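Local coordinates for protein putative GntR-family transcriptional regulator (Bordetella bronchiseptica RB50, PDB 3CNV) that probably regulates transcription as a GntR-family DNA-binding protein, its UTRA domain probably binding a small effector molecule, at residues 135-138 / 142-145. Numbering follows the deposited sequence.
Sequences SYTY and PMEV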
ATOM      1  N   SER C 135      -6.639  11.564  -7.368  1.00 12.91           N
ATOM      2  CA  SER C 135      -6.494  11.738  -5.923  1.00 13.17           C
ATOM      3  C   SER C 135      -7.825  12.104  -5.339  1.00 12.69           C
ATOM      4  O   SER C 135      -8.648  12.850  -5.923  1.00 11.65           O
ATOM      5  CB  SER C 135      -5.513  12.885  -5.572  1.00 12.88           C
ATOM      6  OG  SER C 135      -4.340  12.634  -6.216  1.00 14.95           O
ATOM      7  N   TYR C 136      -8.042  11.562  -4.159  1.00 13.41           N
ATOM      8  CA  TYR C 136      -9.323  11.648  -3.473  1.00 12.90           C
ATOM      9  C   TYR C 136      -9.191  12.304  -2.103  1.00 14.39           C
ATOM     10  O   TYR C 136      -8.214  12.136  -1.397  1.00 13.87           O
ATOM     11  CB  TYR C 136      -9.975  10.237  -3.320  1.00 13.74           C
ATOM     12  CG  TYR C 136     -10.299   9.550  -4.624  1.00 14.04           C
ATOM     13  CD1 TYR C 136     -11.556   9.624  -5.157  1.00 12.67           C
ATOM     14  CD2 TYR C 136      -9.333   8.852  -5.337  1.00 13.33           C
ATOM     15  CE1 TYR C 136     -11.848   9.046  -6.390  1.00 18.78           C
ATOM     16  CE2 TYR C 136      -9.631   8.237  -6.562  1.00 12.11           C
ATOM     17  CZ  TYR C 136     -10.867   8.385  -7.089  1.00 17.50           C
ATOM     18  OH  TYR C 136     -11.219   7.836  -8.312  1.00 24.23           O
ATOM     19  N   THR C 137     -10.189  13.084  -1.759  1.00 14.87           N
ATOM     20  CA  THR C 137     -10.335  13.579  -0.419  1.00 17.74           C
ATOM     21  C   THR C 137     -11.307  12.626   0.264  1.00 20.10           C
ATOM     22  O   THR C 137     -11.835  11.674  -0.337  1.00 22.00           O
ATOM     23  CB  THR C 137     -10.867  15.066  -0.352  1.00 18.33           C
ATOM     24  OG1 THR C 137     -12.211  15.178  -0.887  1.00 19.35           O
ATOM     25  CG2 THR C 137     -10.001  15.996  -1.140  1.00 20.74           C
ATOM     26  N   TYR C 138     -11.543  12.895   1.515  1.00 22.53           N
ATOM     27  CA  TYR C 138     -12.657  12.235   2.279  1.00 24.47           C
ATOM     28  C   TYR C 138     -14.007  11.986   1.551  1.00 24.32           C
ATOM     29  O   TYR C 138     -14.562  12.810   0.846  1.00 24.16           O
ATOM     30  CB  TYR C 138     -12.794  12.956   3.656  1.00 25.14           C
ATOM     31  CG  TYR C 138     -11.549  12.625   4.526  1.00 31.65           C
ATOM     32  CD1 TYR C 138     -11.400  11.353   5.132  1.00 39.26           C
ATOM     33  CD2 TYR C 138     -10.528  13.535   4.716  1.00 37.88           C
ATOM     34  CE1 TYR C 138     -10.264  11.014   5.901  1.00 40.77           C
ATOM     35  CE2 TYR C 138      -9.364  13.204   5.478  1.00 40.62           C
ATOM     36  CZ  TYR C 138      -9.242  11.937   6.067  1.00 41.39           C
ATOM     37  OH  TYR C 138      -8.120  11.564   6.810  1.00 40.53           O
ATOM     38  N   PRO C 142     -13.280  12.780  -5.745  1.00 14.50           N
ATOM     39  CA  PRO C 142     -12.097  13.044  -6.544  1.00 14.12           C
ATOM     40  C   PRO C 142     -11.836  14.543  -6.657  1.00 13.86           C
ATOM     41  O   PRO C 142     -12.758  15.321  -6.854  1.00 12.93           O
ATOM     42  CB  PRO C 142     -12.427  12.369  -7.876  1.00 13.77           C
ATOM     43  CG  PRO C 142     -13.876  12.423  -7.966  1.00 14.29           C
ATOM     44  CD  PRO C 142     -14.433  12.424  -6.595  1.00 16.71           C
HETATM   45  N   MSE C 143     -10.609  14.946  -6.455  1.00 13.29           N
HETATM   46  CA  MSE C 143     -10.239  16.362  -6.459  1.00 13.82           C
HETATM   47  C   MSE C 143      -9.059  16.753  -7.356  1.00 12.42           C
HETATM   48  O   MSE C 143      -8.737  17.947  -7.523  1.00 13.22           O
HETATM   49  CB  MSE C 143      -9.857  16.828  -5.023  1.00 13.82           C
HETATM   50  CG  MSE C 143     -10.971  17.012  -4.053  1.00 16.50           C
HETATM   51 SE   MSE C 143     -12.535  18.047  -4.659  0.50 17.02          SE
HETATM   52  CE  MSE C 143     -11.650  19.725  -4.944  1.00 23.10           C
ATOM     53  N   GLU C 144      -8.391  15.766  -7.883  1.00 13.58           N
ATOM     54  CA  GLU C 144      -7.257  15.977  -8.786  1.00 14.16           C
ATOM     55  C   GLU C 144      -7.045  14.814  -9.680  1.00 14.31           C
ATOM     56  O   GLU C 144      -7.131  13.640  -9.254  1.00 12.70           O
ATOM     57  CB  GLU C 144      -5.924  16.163  -8.021  1.00 15.43           C
ATOM     58  CG  GLU C 144      -4.740  16.491  -8.933  1.00 16.42           C
ATOM     59  CD  GLU C 144      -3.372  16.206  -8.297  1.00 20.07           C
ATOM     60  OE1 GLU C 144      -3.240  15.132  -7.636  1.00 20.93           O
ATOM     61  OE2 GLU C 144      -2.462  17.065  -8.483  1.00 19.33           O
ATOM     62  N   VAL C 145      -6.729  15.189 -10.918  1.00 13.96           N
ATOM     63  CA  VAL C 145      -6.208  14.304 -11.935  1.00 14.02           C
ATOM     64  C   VAL C 145      -4.828  14.759 -12.263  1.00 14.35           C
ATOM     65  O   VAL C 145      -4.599  15.919 -12.534  1.00 14.77           O
ATOM     66  CB  VAL C 145      -7.040  14.262 -13.243  1.00 14.77           C
ATOM     67  CG1 VAL C 145      -6.309  13.371 -14.338  1.00 13.83           C
ATOM     68  CG2 VAL C 145      -8.451  13.695 -13.007  1.00 15.68           C
TER
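A classic beta bulge near the turn of a hairpin sets S135 against both M143 and E144. S135 N donates to E144 O (2.8 Å, 168° at the hydrogen), and M143 N gives an almost straight bond to S135 O (2.9 Å, 175°), meeting that oxygen nearly head-on. The same carbonyl oxygen also receives a CA-H...O contact from P142 CA at 3.5 Å. The hairpin pairs strands 127-137 and 141-150 within the antiparallel sheet of the UTRA domain, the effector-binding module of many GntR regulators. On one face, S135 OG donates to E144 OE1 (3.1 Å); E144 reaches it with CG anti to the backbone N (chi1 -176°) and an extended chain. Y89 OH, from helix 88-96, binds the same OE1, while OE2 forms a salt bridge with R146. Y136 and P142 form the bulge's neighbouring non-hydrogen-bonded pair on the opposite face: the ring meets the proline at a slant through CD1 and CE1, with CE1 3.7 Å from P142 CB. R102 makes a cation-pi contact with this ring. Diagonally across the hairpin, T137 CG2 approaches M143 CG, at a doubtfully short 3.2 Å, before the selenomethionine chain bends away toward P69 and H72.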